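PDB 3LUF: Two-component system response regulator/GGDEF domain protein from Aeromonas salmonicida, which probably makes the second messenger cyclic di-GMP from two GTP molecules through its GGDEF domain, the crystallised piece comprising two receiver domains in tandem. Local coordinates for residues I9-S13 and V54-P59; I170-D176 and L200-I205. All coordinates share one frame; numbering follows the deposited sequence.

Interaction 1: I9-S13 and V54-P59; sequences IVEDS and VDLTLP. With MG (magnesium ion), chain G.
Three carboxylates, those of E11, D12 and D55, gather at the C-terminal ends of two adjacent strands. The E11 carboxylate lies over one face of the D55 group, its OE1 3.5 Å from D55 CG and the two planes 30° apart. From the opposite face the backbone N-H of T57 comes down on D55 OD1 (N to OD1 3.1 Å, nearly straight), closing an Asx turn that helps, with the metal on OD2, to fix the rotation of the group. The other oxygen, D55 OD2, binds the magnesium ion beside D12 OD1. These two oxygens come within 2.8 Å of each other, a separation explained by the metal they share. T57 completes the protein ligands with both its backbone O and its OG1, each 2.1 Å from the magnesium. OG1 can chelate in this way because chi1 of 60° places it between the backbone N and the carbonyl carbon. Two waters fill the remaining positions of a six-ligand shell; one donates to D12 OD2, the other to E11 OE2 at 2.6 Å, so E11 holds the metal in this chain through water. E11 OE2 also accepts from S13 N through its anti lone pair. K103 forms salt bridges with D55 OD1 and E11 OE1, probably offsetting part of the crowded negative charge. Beneath the site, D55 N donates to V10 O at 2.9 Å, joining the two parallel strands. L58 CD1 meets V10 CG1 about at right angles, 3.5 Å apart, and P59 CD lies against D12 CB. The acidic cluster with its magnesium, the backbone carbonyl two residues past the phosphoacceptor and the lysine are the hallmark of the CheY-like receiver domain, with D55 the predicted phosphoacceptor.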
ATOM      1  N   ILE B   9     -20.392 -10.092  18.771  1.00  9.60           N
ATOM      2  CA  ILE B   9     -19.404  -9.569  19.723  1.00  9.51           C
ATOM      3  C   ILE B   9     -19.675 -10.253  21.046  1.00 10.00           C
ATOM      4  O   ILE B   9     -20.812 -10.234  21.520  1.00 10.24           O
ATOM      5  CB  ILE B   9     -19.528  -8.018  19.879  1.00  9.28           C
ATOM      6  CG1 ILE B   9     -19.266  -7.326  18.537  1.00  9.71           C
ATOM      7  CG2 ILE B   9     -18.489  -7.494  20.909  1.00  9.29           C
ATOM      8  CD1 ILE B   9     -19.541  -5.807  18.605  1.00  9.27           C
ATOM      9  N   VAL B  10     -18.658 -10.888  21.613  1.00  9.21           N
ATOM     10  CA  VAL B  10     -18.805 -11.441  22.974  1.00 10.05           C
ATOM     11  C   VAL B  10     -17.684 -10.844  23.817  1.00 10.18           C
ATOM     12  O   VAL B  10     -16.504 -11.168  23.637  1.00  9.31           O
ATOM     13  CB  VAL B  10     -18.732 -12.992  22.975  1.00 10.86           C
ATOM     14  CG1 VAL B  10     -19.139 -13.523  24.345  1.00 10.86           C
ATOM     15  CG2 VAL B  10     -19.615 -13.597  21.851  1.00 11.96           C
ATOM     16  N   GLU B  11     -18.070  -9.932  24.701  1.00  9.74           N
ATOM     17  CA  GLU B  11     -17.124  -9.113  25.453  1.00 10.37           C
ATOM     18  C   GLU B  11     -17.813  -8.607  26.722  1.00  9.80           C
ATOM     19  O   GLU B  11     -18.859  -7.964  26.659  1.00 10.32           O
ATOM     20  CB  GLU B  11     -16.704  -7.903  24.578  1.00 10.78           C
ATOM     21  CG  GLU B  11     -15.947  -6.791  25.361  1.00  8.76           C
ATOM     22  CD  GLU B  11     -14.638  -7.278  25.993  1.00 11.11           C
ATOM     23  OE1 GLU B  11     -13.684  -7.531  25.251  1.00 13.55           O
ATOM     24  OE2 GLU B  11     -14.546  -7.305  27.250  1.00 11.73           O
ATOM     25  N   ASP B  12     -17.249  -8.933  27.889  1.00  9.69           N
ATOM     26  CA  ASP B  12     -17.910  -8.543  29.123  1.00 10.07           C
ATOM     27  C   ASP B  12     -17.575  -7.131  29.599  1.00 10.37           C
ATOM     28  O   ASP B  12     -18.256  -6.630  30.473  1.00 12.56           O
ATOM     29  CB  ASP B  12     -17.673  -9.563  30.270  1.00  9.64           C
ATOM     30  CG  ASP B  12     -16.192  -9.730  30.625  1.00 11.35           C
ATOM     31  OD1 ASP B  12     -15.345  -9.662  29.718  1.00 11.75           O
ATOM     32  OD2 ASP B  12     -15.853  -9.983  31.817  1.00 13.37           O
ATOM     33  N   SER B  13     -16.547  -6.489  29.057  1.00  9.98           N
ATOM     34  CA  SER B  13     -16.298  -5.088  29.452  1.00 10.68           C
ATOM     35  C   SER B  13     -17.412  -4.225  28.894  1.00 11.38           C
ATOM     36  O   SER B  13     -17.551  -4.126  27.656  1.00 11.90           O
ATOM     37  CB  SER B  13     -14.961  -4.592  28.912  1.00 10.48           C
ATOM     38  OG  SER B  13     -14.841  -3.182  29.156  1.00 11.96           O
ATOM     39  N   VAL B  54     -14.218 -11.931  19.744  1.00  9.52           N
ATOM     40  CA  VAL B  54     -14.310 -12.779  20.937  1.00  9.83           C
ATOM     41  C   VAL B  54     -13.267 -12.408  21.981  1.00 10.13           C
ATOM     42  O   VAL B  54     -12.048 -12.553  21.748  1.00 10.00           O
ATOM     43  CB  VAL B  54     -14.198 -14.295  20.574  1.00 10.05           C
ATOM     44  CG1 VAL B  54     -14.396 -15.202  21.847  1.00 10.20           C
ATOM     45  CG2 VAL B  54     -15.240 -14.672  19.499  1.00  9.41           C
ATOM     46  N   ASP B  55     -13.762 -11.995  23.165  1.00 10.49           N
ATOM     47  CA  ASP B  55     -12.932 -11.774  24.351  1.00 11.41           C
ATOM     48  C   ASP B  55     -12.418 -13.107  24.959  1.00 11.78           C
ATOM     49  O   ASP B  55     -13.144 -14.126  24.978  1.00 11.74           O
ATOM     50  CB  ASP B  55     -13.754 -10.976  25.363  1.00 11.70           C
ATOM     51  CG  ASP B  55     -13.005 -10.659  26.656  1.00 14.13           C
ATOM     52  OD1 ASP B  55     -11.773 -10.430  26.672  1.00 13.31           O
ATOM     53  OD2 ASP B  55     -13.693 -10.606  27.670  1.00 12.78           O
ATOM     54  N   LEU B  56     -11.156 -13.096  25.415  1.00 12.61           N
ATOM     55  CA  LEU B  56     -10.586 -14.263  26.102  1.00 12.54           C
ATOM     56  C   LEU B  56     -10.937 -14.286  27.587  1.00 12.86           C
ATOM     57  O   LEU B  56     -10.834 -15.338  28.221  1.00 12.59           O
ATOM     58  CB  LEU B  56      -9.065 -14.365  25.904  1.00 14.38           C
ATOM     59  CG  LEU B  56      -8.528 -14.184  24.476  1.00 13.41           C
ATOM     60  CD1 LEU B  56      -7.012 -14.165  24.485  1.00 16.29           C
ATOM     61  CD2 LEU B  56      -9.034 -15.310  23.584  1.00 14.57           C
ATOM     62  N   THR B  57     -11.355 -13.148  28.147  1.00 12.17           N
ATOM     63  CA  THR B  57     -11.657 -13.118  29.567  1.00 12.59           C
ATOM     64  C   THR B  57     -13.165 -13.025  29.815  1.00 12.29           C
ATOM     65  O   THR B  57     -13.673 -11.973  30.214  1.00 12.82           O
ATOM     66  CB  THR B  57     -10.938 -11.948  30.264  1.00 12.64           C
ATOM     67  OG1 THR B  57     -11.367 -10.695  29.673  1.00 13.23           O
ATOM     68  CG2 THR B  57      -9.453 -12.113  30.144  1.00 12.17           C
ATOM     69  N   LEU B  58     -13.901 -14.103  29.569  1.00 11.08           N
ATOM     70  CA  LEU B  58     -15.361 -14.017  29.707  1.00 11.21           C
ATOM     71  C   LEU B  58     -15.785 -14.639  31.029  1.00 12.23           C
ATOM     72  O   LEU B  58     -15.081 -15.504  31.548  1.00 11.85           O
ATOM     73  CB  LEU B  58     -16.058 -14.720  28.533  1.00 11.20           C
ATOM     74  CG  LEU B  58     -15.943 -13.906  27.230  1.00 10.22           C
ATOM     75  CD1 LEU B  58     -16.352 -14.827  26.041  1.00 12.18           C
ATOM     76  CD2 LEU B  58     -16.737 -12.586  27.291  1.00  7.94           C
ATOM     77  N   PRO B  59     -16.935 -14.215  31.581  1.00 12.28           N
ATOM     78  CA  PRO B  59     -17.309 -14.752  32.903  1.00 13.35           C
ATOM     79  C   PRO B  59     -17.483 -16.261  32.883  1.00 14.23           C
ATOM     80  O   PRO B  59     -17.168 -16.943  33.853  1.00 15.59           O
ATOM     81  CB  PRO B  59     -18.656 -14.120  33.164  1.00 13.10           C
ATOM     82  CG  PRO B  59     -18.654 -12.840  32.443  1.00 13.71           C
ATOM     83  CD  PRO B  59     -17.791 -13.081  31.177  1.00 13.92           C
TER
HETATM   84 MG    MG G 301     -13.330 -10.028  29.616  1.00 10.95          MG
HETATM   85  O   HOH W   1     -12.757  -8.147  29.010  1.00 13.98           O
HETATM   86  O   HOH W   2     -13.252  -9.495  31.664  1.00 13.39           O

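Interaction 2: I170-D176 and L200-I205; sequences IRLVLVD and LAIIGI. With MG (magnesium ion), chain F.
L200 reaches across to the I170-R171 backbone: with CG anti to the backbone N (chi1 -176°), its CD1 settles 3.5 Å from I170 O and close to R171 C. The same CD1 touches V173 CG2 at 3.8 Å, the two side chains meeting on a slant. At A201 the ladder begins, A201 N donating to R171 O and A201 O accepting from V173 N, while the small CB lies 3.7 Å from L172 CD1. I202 turns to the other face of the sheet, where its CG2 packs obliquely on V175 CG2 (4.1 Å); its CA makes a CH···O contact with V173 O. Two more backbone bonds follow at I203, from its N to V173 O (2.8 Å) and from V175 N to its O, and its CG1 lies 4.0 Å from L172 CD1. G204 pairs with V175 and brings no side chain to the face of I202 and V175. I205 N then donates to V175 O, and its CD1 reaches back to L174 CB at 3.9 Å. Opposite I205 stands D176, whose OD2 binds magnesium together with D132 OD1 and Y178 O. The two parallel strands belong to a beta-alpha-beta unit whose linking helix, 184-194, packs on L200 and I202. Helix 232-248 covers the other face, touching L172, L174 and I203, while strand 126-130 hydrogen-bonds to the far edge of strand 172-176.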
ATOM      1  N   ILE B 170     -12.796 -11.770 -11.366  1.00 12.65           N
ATOM      2  CA  ILE B 170     -11.518 -11.696 -10.578  1.00 12.16           C
ATOM      3  C   ILE B 170     -11.034 -10.246 -10.688  1.00 12.24           C
ATOM      4  O   ILE B 170     -10.931  -9.723 -11.805  1.00 13.04           O
ATOM      5  CB  ILE B 170     -10.459 -12.685 -11.088  1.00 12.67           C
ATOM      6  CG1 ILE B 170     -10.839 -14.122 -10.690  1.00 11.81           C
ATOM      7  CG2 ILE B 170      -9.060 -12.334 -10.525  1.00 11.77           C
ATOM      8  CD1 ILE B 170     -10.047 -15.242 -11.433  1.00 13.59           C
ATOM      9  N   ARG B 171     -10.772  -9.574  -9.557  1.00 11.72           N
ATOM     10  CA  ARG B 171     -10.375  -8.166  -9.614  1.00 11.37           C
ATOM     11  C   ARG B 171      -8.952  -7.914  -9.125  1.00 10.59           C
ATOM     12  O   ARG B 171      -8.442  -6.800  -9.215  1.00 10.19           O
ATOM     13  CB  ARG B 171     -11.360  -7.310  -8.826  1.00 12.39           C
ATOM     14  CG  ARG B 171     -11.268  -7.475  -7.308  1.00 13.55           C
ATOM     15  CD  ARG B 171     -12.258  -6.523  -6.658  1.00 15.96           C
ATOM     16  NE  ARG B 171     -13.625  -6.938  -6.994  1.00 20.24           N
ATOM     17  CZ  ARG B 171     -14.716  -6.248  -6.676  1.00 22.72           C
ATOM     18  NH1 ARG B 171     -14.599  -5.064  -6.057  1.00 22.98           N
ATOM     19  NH2 ARG B 171     -15.920  -6.722  -7.025  1.00 22.16           N
ATOM     20  N   LEU B 172      -8.330  -8.951  -8.553  1.00 10.35           N
ATOM     21  CA  LEU B 172      -6.995  -8.748  -7.974  1.00 10.27           C
ATOM     22  C   LEU B 172      -6.195 -10.017  -8.214  1.00 10.19           C
ATOM     23  O   LEU B 172      -6.687 -11.122  -8.012  1.00 10.88           O
ATOM     24  CB  LEU B 172      -7.107  -8.413  -6.482  1.00 11.21           C
ATOM     25  CG  LEU B 172      -5.795  -8.530  -5.670  1.00 14.72           C
ATOM     26  CD1 LEU B 172      -4.941  -7.394  -6.093  1.00 16.52           C
ATOM     27  CD2 LEU B 172      -6.015  -8.494  -4.166  1.00 20.62           C
ATOM     28  N   VAL B 173      -4.980  -9.839  -8.716  0.70  9.98           N
ATOM     29  CA  VAL B 173      -4.063 -10.929  -8.998  0.70  9.89           C
ATOM     30  C   VAL B 173      -2.788 -10.695  -8.206  0.70  9.87           C
ATOM     31  O   VAL B 173      -2.252  -9.571  -8.202  0.70  9.73           O
ATOM     32  CB  VAL B 173      -3.669 -11.022 -10.489  0.70  8.88           C
ATOM     33  CG1 VAL B 173      -2.802 -12.277 -10.693  0.70 10.85           C
ATOM     34  CG2 VAL B 173      -4.890 -11.060 -11.404  0.70 10.75           C
ATOM     35  N   LEU B 174      -2.316 -11.744  -7.511  1.00 10.59           N
ATOM     36  CA  LEU B 174      -1.007 -11.741  -6.867  1.00 11.48           C
ATOM     37  C   LEU B 174      -0.081 -12.635  -7.677  1.00 12.00           C
ATOM     38  O   LEU B 174      -0.395 -13.789  -7.925  1.00 13.06           O
ATOM     39  CB  LEU B 174      -1.110 -12.246  -5.424  1.00 12.37           C
ATOM     40  CG  LEU B 174      -2.036 -11.478  -4.452  1.00 16.15           C
ATOM     41  CD1 LEU B 174      -3.512 -11.877  -4.598  1.00 20.65           C
ATOM     42  CD2 LEU B 174      -1.612 -11.820  -3.051  1.00 20.66           C
ATOM     43  N   VAL B 175       1.065 -12.096  -8.076  1.00 11.70           N
ATOM     44  CA  VAL B 175       1.923 -12.711  -9.110  1.00 12.73           C
ATOM     45  C   VAL B 175       3.343 -12.961  -8.614  1.00 13.59           C
ATOM     46  O   VAL B 175       4.062 -12.038  -8.305  1.00 14.44           O
ATOM     47  CB  VAL B 175       1.997 -11.804 -10.370  1.00 13.87           C
ATOM     48  CG1 VAL B 175       2.856 -12.475 -11.445  1.00 14.01           C
ATOM     49  CG2 VAL B 175       0.609 -11.570 -10.926  1.00 12.62           C
ATOM     50  N   ASP B 176       3.724 -14.233  -8.592  1.00 14.89           N
ATOM     51  CA  ASP B 176       5.084 -14.670  -8.323  1.00 16.59           C
ATOM     52  C   ASP B 176       5.979 -14.323  -9.495  1.00 17.71           C
ATOM     53  O   ASP B 176       5.646 -14.610 -10.653  1.00 16.64           O
ATOM     54  CB  ASP B 176       5.049 -16.195  -8.132  1.00 16.70           C
ATOM     55  CG  ASP B 176       6.419 -16.805  -7.871  1.00 19.80           C
ATOM     56  OD1 ASP B 176       7.284 -16.152  -7.257  1.00 24.07           O
ATOM     57  OD2 ASP B 176       6.606 -17.964  -8.303  1.00 19.03           O
ATOM     58  N   LEU B 200      -8.221  -4.381 -13.150  1.00 14.75           N
ATOM     59  CA  LEU B 200      -7.609  -5.573 -12.592  1.00 13.30           C
ATOM     60  C   LEU B 200      -6.389  -5.153 -11.781  1.00 12.58           C
ATOM     61  O   LEU B 200      -5.370  -4.796 -12.385  1.00 13.23           O
ATOM     62  CB  LEU B 200      -7.195  -6.535 -13.739  1.00 13.50           C
ATOM     63  CG  LEU B 200      -6.622  -7.889 -13.309  1.00 12.43           C
ATOM     64  CD1 LEU B 200      -7.701  -8.698 -12.526  1.00 13.06           C
ATOM     65  CD2 LEU B 200      -5.994  -8.721 -14.451  1.00 16.44           C
ATOM     66  N   ALA B 201      -6.461  -5.232 -10.449  1.00 10.67           N
ATOM     67  CA  ALA B 201      -5.308  -4.828  -9.604  1.00 10.48           C
ATOM     68  C   ALA B 201      -4.278  -5.957  -9.609  1.00 10.10           C
ATOM     69  O   ALA B 201      -4.648  -7.128  -9.637  1.00 11.33           O
ATOM     70  CB  ALA B 201      -5.746  -4.517  -8.194  1.00 10.47           C
ATOM     71  N   ILE B 202      -3.002  -5.613  -9.640  1.00  9.52           N
ATOM     72  CA  ILE B 202      -1.973  -6.636  -9.600  1.00  9.72           C
ATOM     73  C   ILE B 202      -1.001  -6.278  -8.513  1.00  9.24           C
ATOM     74  O   ILE B 202      -0.525  -5.135  -8.456  1.00  9.60           O
ATOM     75  CB  ILE B 202      -1.223  -6.690 -10.933  1.00  9.65           C
ATOM     76  CG1 ILE B 202      -2.180  -7.103 -12.060  1.00  8.67           C
ATOM     77  CG2 ILE B 202       0.064  -7.556 -10.820  1.00 12.04           C
ATOM     78  CD1 ILE B 202      -1.573  -6.790 -13.442  1.00  9.67           C
ATOM     79  N   ILE B 203      -0.746  -7.231  -7.613  1.00 10.09           N
ATOM     80  CA  ILE B 203       0.365  -7.095  -6.659  1.00 10.73           C
ATOM     81  C   ILE B 203       1.489  -8.014  -7.107  1.00 11.00           C
ATOM     82  O   ILE B 203       1.312  -9.255  -7.195  1.00 11.23           O
ATOM     83  CB  ILE B 203      -0.037  -7.476  -5.210  1.00 11.52           C
ATOM     84  CG1 ILE B 203      -1.270  -6.645  -4.776  1.00 11.06           C
ATOM     85  CG2 ILE B 203       1.159  -7.278  -4.271  1.00 12.00           C
ATOM     86  CD1 ILE B 203      -1.948  -7.127  -3.430  1.00 13.22           C
ATOM     87  N   GLY B 204       2.632  -7.417  -7.379  1.00 11.38           N
ATOM     88  CA  GLY B 204       3.787  -8.190  -7.858  1.00 12.85           C
ATOM     89  C   GLY B 204       4.576  -8.698  -6.661  1.00 13.64           C
ATOM     90  O   GLY B 204       5.017  -7.893  -5.832  1.00 13.16           O
ATOM     91  N   ILE B 205       4.746 -10.015  -6.551  1.00 15.51           N
ATOM     92  CA  ILE B 205       5.543 -10.622  -5.487  1.00 16.27           C
ATOM     93  C   ILE B 205       6.940 -10.972  -5.986  1.00 18.17           C
ATOM     94  O   ILE B 205       7.102 -11.558  -7.055  1.00 17.52           O
ATOM     95  CB  ILE B 205       4.856 -11.870  -4.882  1.00 16.59           C
ATOM     96  CG1 ILE B 205       3.440 -11.510  -4.407  1.00 17.96           C
ATOM     97  CG2 ILE B 205       5.709 -12.387  -3.682  1.00 17.68           C
ATOM     98  CD1 ILE B 205       2.530 -12.723  -4.056  1.00 19.84           C
TER
HETATM   99 MG    MG F 300       8.124 -19.240  -8.246  1.00 22.21          MG
HETATM  100  O   HOH W   3       9.218 -17.864  -7.072  1.00 25.60           O
HETATM  101  O   HOH W   4       9.690 -20.671  -8.127  1.00 25.42           O
HETATM  102  O   HOH W   5       7.330 -19.982  -6.434  1.00 20.90           O

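Overall arrangement
Interactions 1 and 2 belong to two receiver domains of the same 2-1-3-4-5 parallel topology, with centres about 38 Å apart on opposite sides of the chain's centre and no touch between them. Interaction 1 joins the first and third strands of its sheet at their C-terminal ends, where ion coordination and polar groups dominate. Interaction 2 joins the third and fourth strands along their length through backbone bonds and branched apolar side chains. Both are largely buried, but interaction 1 opens at its rim, where T57 and P59 are exposed; in interaction 2 no touching residue is exposed. Each includes the predicted phosphoacceptor of its domain: D55 in interaction 1 and D176 in interaction 2.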